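Local coordinates for protein putative phosphosugar isomerase (Silicibacter pomeroyi DSS-3, PDB 3FJ1) that is a putative phosphosugar isomerase with two SIS domains, which probably binds phosphosugars or related carbohydrate derivatives, though its own reaction has not been established, at residues A[58-63]-A[158-163]; A[69-74]-A[168-173]; A[162-167]-A[305-310]. One frame throughout, in Å; residues are numbered along the deposited sequence. Where two conformers were deposited one is given.

Contact 1: residues A[58-63]-A[158-163]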
# COMPACT_ATOMS: atom_id res chain seq x y z
N CYS A 58 4.22 -8.88 -5.10
CA CYS A 58 3.56 -8.13 -6.18
C CYS A 58 4.12 -6.70 -6.34
O CYS A 58 4.34 -6.23 -7.45
CB CYS A 58 2.08 -8.14 -5.98
SG CYS A 58 1.31 -9.74 -6.42
N THR A 59 4.41 -6.04 -5.23
CA THR A 59 5.04 -4.73 -5.32
C THR A 59 6.39 -4.82 -6.03
O THR A 59 6.68 -4.03 -6.93
CB THR A 59 5.22 -4.12 -3.93
OG1 THR A 59 3.93 -3.99 -3.31
CG2 THR A 59 5.97 -2.75 -3.99
N TYR A 60 7.20 -5.80 -5.64
CA TYR A 60 8.48 -6.09 -6.28
C TYR A 60 8.30 -6.30 -7.80
O TYR A 60 8.93 -5.63 -8.62
CB TYR A 60 9.09 -7.31 -5.59
CG TYR A 60 10.55 -7.62 -5.81
CD1 TYR A 60 11.21 -7.28 -6.98
CD2 TYR A 60 11.25 -8.38 -4.87
CE1 TYR A 60 12.54 -7.64 -7.18
CE2 TYR A 60 12.56 -8.74 -5.09
CZ TYR A 60 13.20 -8.37 -6.22
OH TYR A 60 14.50 -8.74 -6.39
N LEU A 61 7.36 -7.17 -8.17
CA LEU A 61 7.10 -7.47 -9.56
C LEU A 61 6.48 -6.30 -10.34
O LEU A 61 6.69 -6.24 -11.55
CB LEU A 61 6.27 -8.72 -9.68
CG LEU A 61 6.91 -10.02 -9.13
CD1 LEU A 61 5.90 -11.19 -9.29
CD2 LEU A 61 8.27 -10.32 -9.78
N SER A 62 5.79 -5.38 -9.66
CA SER A 62 5.23 -4.20 -10.30
C SER A 62 6.36 -3.29 -10.74
O SER A 62 6.39 -2.83 -11.89
CB SER A 62 4.25 -3.47 -9.38
OG SER A 62 3.20 -4.34 -9.03
N TYR A 63 7.33 -3.03 -9.86
CA TYR A 63 8.52 -2.27 -10.27
C TYR A 63 9.24 -2.95 -11.43
O TYR A 63 9.61 -2.29 -12.41
CB TYR A 63 9.50 -2.08 -9.11
CG TYR A 63 9.12 -0.92 -8.25
CD1 TYR A 63 9.38 0.38 -8.66
CD2 TYR A 63 8.45 -1.13 -7.04
CE1 TYR A 63 9.00 1.47 -7.88
CE2 TYR A 63 8.09 -0.04 -6.22
CZ TYR A 63 8.35 1.25 -6.66
OH TYR A 63 7.94 2.31 -5.87
N THR A 158 11.14 -17.55 -3.76
CA THR A 158 10.76 -18.29 -4.97
C THR A 158 9.59 -17.65 -5.75
O THR A 158 9.59 -17.69 -6.98
CB THR A 158 10.43 -19.78 -4.69
OG1 THR A 158 9.34 -19.89 -3.77
CG2 THR A 158 11.68 -20.53 -4.17
N SER A 159 8.64 -17.05 -5.04
CA SER A 159 7.55 -16.31 -5.71
C SER A 159 8.14 -15.18 -6.57
O SER A 159 7.78 -15.00 -7.76
CB SER A 159 6.54 -15.76 -4.69
OG SER A 159 5.77 -16.81 -4.07
N ALA A 160 9.02 -14.39 -5.97
CA ALA A 160 9.65 -13.31 -6.66
C ALA A 160 10.50 -13.81 -7.83
O ALA A 160 10.42 -13.26 -8.92
CB ALA A 160 10.45 -12.40 -5.69
N VAL A 161 11.28 -14.88 -7.61
CA VAL A 161 12.10 -15.43 -8.67
C VAL A 161 11.26 -15.92 -9.84
O VAL A 161 11.58 -15.61 -11.00
CB VAL A 161 13.04 -16.54 -8.15
CG1 VAL A 161 13.66 -17.27 -9.30
CG2 VAL A 161 14.12 -15.90 -7.24
N ALA A 162 10.18 -16.64 -9.54
CA ALA A 162 9.24 -17.10 -10.58
C ALA A 162 8.73 -15.94 -11.44
O ALA A 162 8.71 -16.04 -12.68
CB ALA A 162 8.08 -17.90 -9.98
N GLY A 163 8.26 -14.88 -10.78
CA GLY A 163 7.79 -13.68 -11.48
C GLY A 163 8.89 -13.01 -12.30
O GLY A 163 8.66 -12.58 -13.43

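Contact 2: residues A[69-74]-A[168-173]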
# COMPACT_ATOMS: atom_id res chain seq x y z
N LEU A 69 9.45 -3.61 -19.01
CA LEU A 69 8.51 -3.62 -20.11
C LEU A 69 7.71 -2.34 -20.29
O LEU A 69 7.06 -2.15 -21.34
CB LEU A 69 7.56 -4.79 -19.89
CG LEU A 69 8.19 -6.19 -19.96
CD1 LEU A 69 7.25 -7.13 -19.25
CD2 LEU A 69 8.47 -6.60 -21.38
N GLY A 70 7.76 -1.46 -19.29
CA GLY A 70 6.98 -0.22 -19.32
C GLY A 70 5.46 -0.42 -19.14
O GLY A 70 4.68 0.50 -19.40
N LEU A 71 5.05 -1.59 -18.67
CA LEU A 71 3.64 -1.87 -18.51
C LEU A 71 3.17 -1.38 -17.16
O LEU A 71 3.80 -1.68 -16.15
CB LEU A 71 3.34 -3.37 -18.65
CG LEU A 71 3.57 -3.96 -20.05
CD1 LEU A 71 3.26 -5.45 -20.05
CD2 LEU A 71 2.72 -3.25 -21.11
N PRO A 72 2.09 -0.59 -17.14
CA PRO A 72 1.54 -0.13 -15.86
C PRO A 72 0.90 -1.33 -15.12
O PRO A 72 0.32 -2.23 -15.75
CB PRO A 72 0.53 0.92 -16.29
CG PRO A 72 0.13 0.52 -17.66
CD PRO A 72 1.31 -0.12 -18.29
N VAL A 73 1.02 -1.33 -13.81
CA VAL A 73 0.58 -2.45 -12.97
C VAL A 73 -0.40 -1.95 -11.90
O VAL A 73 -0.05 -1.11 -11.05
CB VAL A 73 1.77 -3.12 -12.28
CG1 VAL A 73 1.33 -4.38 -11.49
CG2 VAL A 73 2.87 -3.49 -13.32
N ALA A 74 -1.62 -2.43 -11.98
CA ALA A 74 -2.64 -2.07 -11.03
C ALA A 74 -2.81 -3.17 -9.98
O ALA A 74 -3.07 -4.32 -10.34
CB ALA A 74 -3.98 -1.87 -11.75
N ALA A 168 11.64 -11.83 -17.42
CA ALA A 168 12.89 -11.87 -18.14
C ALA A 168 12.70 -12.62 -19.48
O ALA A 168 13.24 -12.19 -20.49
CB ALA A 168 13.95 -12.52 -17.29
N ASP A 169 11.93 -13.71 -19.48
CA ASP A 169 11.68 -14.46 -20.73
C ASP A 169 10.78 -13.60 -21.64
O ASP A 169 10.96 -13.55 -22.86
CB ASP A 169 10.99 -15.82 -20.47
CG ASP A 169 11.96 -16.94 -20.05
OD1 ASP A 169 13.22 -16.78 -20.16
OD2 ASP A 169 11.45 -18.01 -19.59
N TRP A 170 9.80 -12.93 -21.05
CA TRP A 170 8.88 -12.08 -21.81
C TRP A 170 9.62 -10.91 -22.46
O TRP A 170 9.42 -10.62 -23.65
CB TRP A 170 7.73 -11.67 -20.89
CG TRP A 170 6.67 -10.80 -21.45
CD1 TRP A 170 6.44 -10.49 -22.75
CD2 TRP A 170 5.62 -10.21 -20.70
NE1 TRP A 170 5.33 -9.67 -22.85
CE2 TRP A 170 4.81 -9.50 -21.60
CE3 TRP A 170 5.30 -10.20 -19.34
CZ2 TRP A 170 3.68 -8.78 -21.17
CZ3 TRP A 170 4.17 -9.49 -18.93
CH2 TRP A 170 3.40 -8.78 -19.84
N ALA A 171 10.51 -10.26 -21.71
CA ALA A 171 11.32 -9.15 -22.21
C ALA A 171 12.51 -9.65 -23.05
O ALA A 171 13.15 -8.85 -23.77
CB ALA A 171 11.83 -8.27 -21.01
N GLU A 172 12.80 -10.94 -22.96
CA GLU A 172 13.96 -11.55 -23.62
C GLU A 172 15.23 -10.82 -23.17
O GLU A 172 16.04 -10.38 -23.98
CB GLU A 172 13.77 -11.55 -25.15
CG GLU A 172 12.56 -12.41 -25.56
CD GLU A 172 12.30 -12.40 -27.04
OE1 GLU A 172 11.79 -11.38 -27.57
OE2 GLU A 172 12.56 -13.45 -27.66
N ASP A 173 15.37 -10.69 -21.86
CA ASP A 173 16.47 -9.93 -21.26
C ASP A 173 17.55 -10.89 -20.75
O ASP A 173 17.40 -11.53 -19.72
CB ASP A 173 15.94 -9.05 -20.15
CG ASP A 173 16.97 -8.06 -19.64
OD1 ASP A 173 18.12 -8.42 -19.29
OD2 ASP A 173 16.61 -6.89 -19.60

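Contact 3: residues A[162-167]-A[305-310]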
# COMPACT_ATOMS: atom_id res chain seq x y z
N ALA A 162 10.18 -16.64 -9.54
CA ALA A 162 9.24 -17.10 -10.58
C ALA A 162 8.73 -15.94 -11.44
O ALA A 162 8.71 -16.04 -12.68
CB ALA A 162 8.08 -17.90 -9.98
N GLY A 163 8.26 -14.88 -10.78
CA GLY A 163 7.79 -13.68 -11.48
C GLY A 163 8.89 -13.01 -12.30
O GLY A 163 8.66 -12.58 -13.43
N LEU A 164 10.09 -12.93 -11.74
CA LEU A 164 11.23 -12.34 -12.46
C LEU A 164 11.63 -13.16 -13.69
O LEU A 164 11.99 -12.58 -14.71
CB LEU A 164 12.43 -12.08 -11.53
CG LEU A 164 12.26 -10.91 -10.52
CD1 LEU A 164 13.41 -10.96 -9.53
CD2 LEU A 164 12.09 -9.48 -11.15
N MSE A 165 11.62 -14.49 -13.56
CA MSE A 165 11.91 -15.43 -14.69
C MSE A 165 10.91 -15.17 -15.82
O MSE A 165 11.29 -15.08 -16.98
CB MSE A 165 11.80 -16.88 -14.24
CG MSE A 165 12.95 -17.37 -13.37
SE MSE A 165 12.51 -19.11 -12.56
CE MSE A 165 12.46 -20.31 -14.13
N LEU A 166 9.65 -14.99 -15.46
CA LEU A 166 8.60 -14.77 -16.46
C LEU A 166 8.85 -13.47 -17.17
O LEU A 166 8.85 -13.42 -18.40
CB LEU A 166 7.22 -14.78 -15.78
CG LEU A 166 5.97 -14.61 -16.65
CD1 LEU A 166 5.85 -15.75 -17.69
CD2 LEU A 166 4.71 -14.53 -15.72
N LEU A 167 9.10 -12.41 -16.40
CA LEU A 167 9.36 -11.10 -16.97
C LEU A 167 10.62 -11.08 -17.84
O LEU A 167 10.66 -10.41 -18.86
CB LEU A 167 9.47 -10.06 -15.86
CG LEU A 167 8.19 -9.75 -15.09
CD1 LEU A 167 8.47 -8.80 -13.91
CD2 LEU A 167 7.16 -9.21 -16.02
N ALA A 305 20.12 -5.13 -11.31
CA ALA A 305 19.32 -4.29 -10.43
C ALA A 305 18.11 -5.01 -9.86
O ALA A 305 17.78 -4.85 -8.68
CB ALA A 305 18.83 -3.07 -11.19
N LEU A 306 17.39 -5.78 -10.68
CA LEU A 306 16.12 -6.36 -10.23
C LEU A 306 16.22 -7.60 -9.32
O LEU A 306 15.29 -7.92 -8.61
CB LEU A 306 15.22 -6.65 -11.45
CG LEU A 306 14.75 -5.38 -12.17
CD1 LEU A 306 13.95 -5.72 -13.44
CD2 LEU A 306 13.95 -4.52 -11.20
N THR A 307 17.34 -8.30 -9.37
CA THR A 307 17.57 -9.46 -8.51
C THR A 307 18.27 -9.05 -7.20
O THR A 307 18.22 -9.79 -6.22
CB THR A 307 18.38 -10.57 -9.26
OG1 THR A 307 19.40 -9.97 -10.06
CG2 THR A 307 17.44 -11.39 -10.20
N ASP A 308 18.87 -7.86 -7.15
CA ASP A 308 19.59 -7.43 -5.95
C ASP A 308 18.78 -7.49 -4.66
O ASP A 308 19.30 -7.93 -3.65
CB ASP A 308 20.21 -6.03 -6.12
CG ASP A 308 21.61 -6.04 -6.79
OD1 ASP A 308 22.14 -7.11 -7.17
OD2 ASP A 308 22.14 -4.93 -6.94
N PRO A 309 17.52 -7.03 -4.68
CA PRO A 309 16.73 -7.08 -3.44
C PRO A 309 16.56 -8.47 -2.82
O PRO A 309 16.45 -8.56 -1.61
CB PRO A 309 15.40 -6.44 -3.84
CG PRO A 309 15.76 -5.53 -4.97
CD PRO A 309 16.79 -6.32 -5.75
N LEU A 310 16.56 -9.53 -3.63
CA LEU A 310 16.43 -10.87 -3.10
C LEU A 310 17.64 -11.25 -2.24
O LEU A 310 17.50 -11.91 -1.19
CB LEU A 310 16.21 -11.87 -4.23
CG LEU A 310 14.82 -11.86 -4.90
CD1 LEU A 310 14.91 -12.73 -6.12
CD2 LEU A 310 13.69 -12.30 -3.94

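Contact 1: residues A[58-63]-A[158-163]
Leu61 drives its forked tip against the backbone of Gly163, and here helices 58-63 and 158-163 come together most closely. Its CG lies anti to its own carbonyl carbon (chi1 -62°), which carries CG and its two methyls toward the facing helix. CD1 rests on Gly163 CA at 3.8 Å. CD2 reaches Gly163 C at 3.7 Å and also lies 3.7 Å from Ala160 O, so the leucine touches polypeptide backbone and no side chain of that segment. A beta carbon on Gly163 would come about 2.3 Å from Leu61 CD1, a clash; the glycine leaves room for that methyl. The short axes stay 9.7 Å apart and cross at -24°, nearly parallel. In the fold, helix 53-69 is the connection of a beta-alpha-beta crossover between the adjacent parallel strands 45-49 and 73-75 of an SIS domain, and helix 153-171, which comes after the last strand of the same sheet, lies alongside it. Packing is slacker one turn back along 158-163, where Tyr60 CD2 meets Ala160 CB at 4.2 Å, the methyl approaching the ring obliquely. The tyrosine's hydroxyl continues past this alanine to a hydrogen bond with Leu306 O. On the partly exposed flank of helix 58-63 lie Thr59, Ser62 and Tyr63. There Ser62 OG turns back to Cys58 O (2.7 Å), 41° above the carbonyl plane, while Tyr63 packs on Ser79 of the second subunit.

Contact 2: residues A[69-74]-A[168-173]
A methyl group of Leu69 sits over the face of the six-membered ring of Trp170, offset toward its rim: CD1 is 3.8 Å from the ring centroid and 16° off the normal, a CH-pi contact. The pair joins the ends of two helices of an SIS domain, a Rossmann-like alpha/beta fold. Leu69 closes helix 53-69 just before the chain turns into strand 73-75, and Trp170 belongs to the last turn of helix 153-171. The methyl's nearest ring atom is CE3, 3.6 Å from Leu69 CD1. Leu71 comes from farther along: its CD1 lies only 3.3 Å from Trp170 CH2, a tight fit reached at a slant. Gly70 between the two leucines has positive phi (71°), and both leucines put a methyl on the same side of the indole plane. On the tryptophan, CG is anti to the backbone N, which swings the ring away from its helix and across the leucines; Leu38 and Arg39 of helix 8-41 also pack on it. With an alanine in place of this tryptophan, the methyls of Leu69 and Leu71 would probably lose their aromatic partner, opening a gap between loop and helix. Just beyond Trp170 the helix ends in a Schellman motif, with Glu172 as the positive-phi residue and Asp173 N bonded to Ala168 O. The 69-74 loop also borders the dimer interface: Leu71 packs on Arg89 of the second subunit, and Gly70 makes backbone hydrogen bonds with that chain. At the helix end, the other branch of Leu69 settles on the residue after Trp170, CD2 lying 3.8 Å from Ala171 CB.

Contact 3: residues A[162-167]-A[305-310]
Leu164 spans the gap to 305-310 almost by itself, and its side chain can be followed outward atom by atom. CB stands well back, 5.2 Å from Thr307 CG2, and serves to aim the chain. CG lies anti to the carbonyl carbon of its own residue (chi1 -71°) and directs the branch point at the facing segment, still 4.7 Å short of Leu306 O. The two methyls then divide the work. CD2 takes the Leu306 side, resting 4.2 Å from Leu306 CB. CD1 meets three groups, the nearest of them Leu306 O at 3.7 Å, a carbonyl whose hydrogen bond comes from helix 53-69. The other two are Thr307 CG2 and Leu310 CD1, each 4.1 Å from Leu164 CD1. One methyl thus bridges a backbone carbonyl, a threonine methyl and a leucine tip. Thr307 is turned by its torsion (chi1 40°) so that CG2 faces Leu164 while OG1 is held by hydrogen bonds to Ser302 OG and His304 O, which keeps its polar atom off the leucine. Leu310 N bonds to Thr307 O as the chain settles into helix 308-326. Leu180 of helix 174-181 covers both Leu164 and Thr307, adding to a wholly buried, mainly apolar meeting point. Each of the two helices follows the fifth strand of its own parallel sheet, 153-171 after 138-141 and 308-326 after 295-296. The contact therefore joins corresponding parts of the two SIS domains, an internal domain-domain interface consistent with the paired SIS domains of the isomerase half of GlmS.

Overall arrangement
Helix 153-171 is the common spine: contact 1 uses its middle, contact 3 the turn that follows, and contact 2 its last turn. Contacts 1 and 3 are the nearest pair, their centres about 6 Å apart; they share Ala162 and Gly163, and Val161 CG2 packs 3.5 Å from Leu310 CD1. Contact 2 lies farther out, its centre about 12 Å from that of contact 1 and about 11 Å from that of contact 3. Leu69 CD1 still reaches Leu167 CD2 at 3.8 Å, tying segment 69-74 to contact 3. The helix thus links helix 53-69, the second SIS domain and, through 69-74, the neighbourhood of the dimer interface.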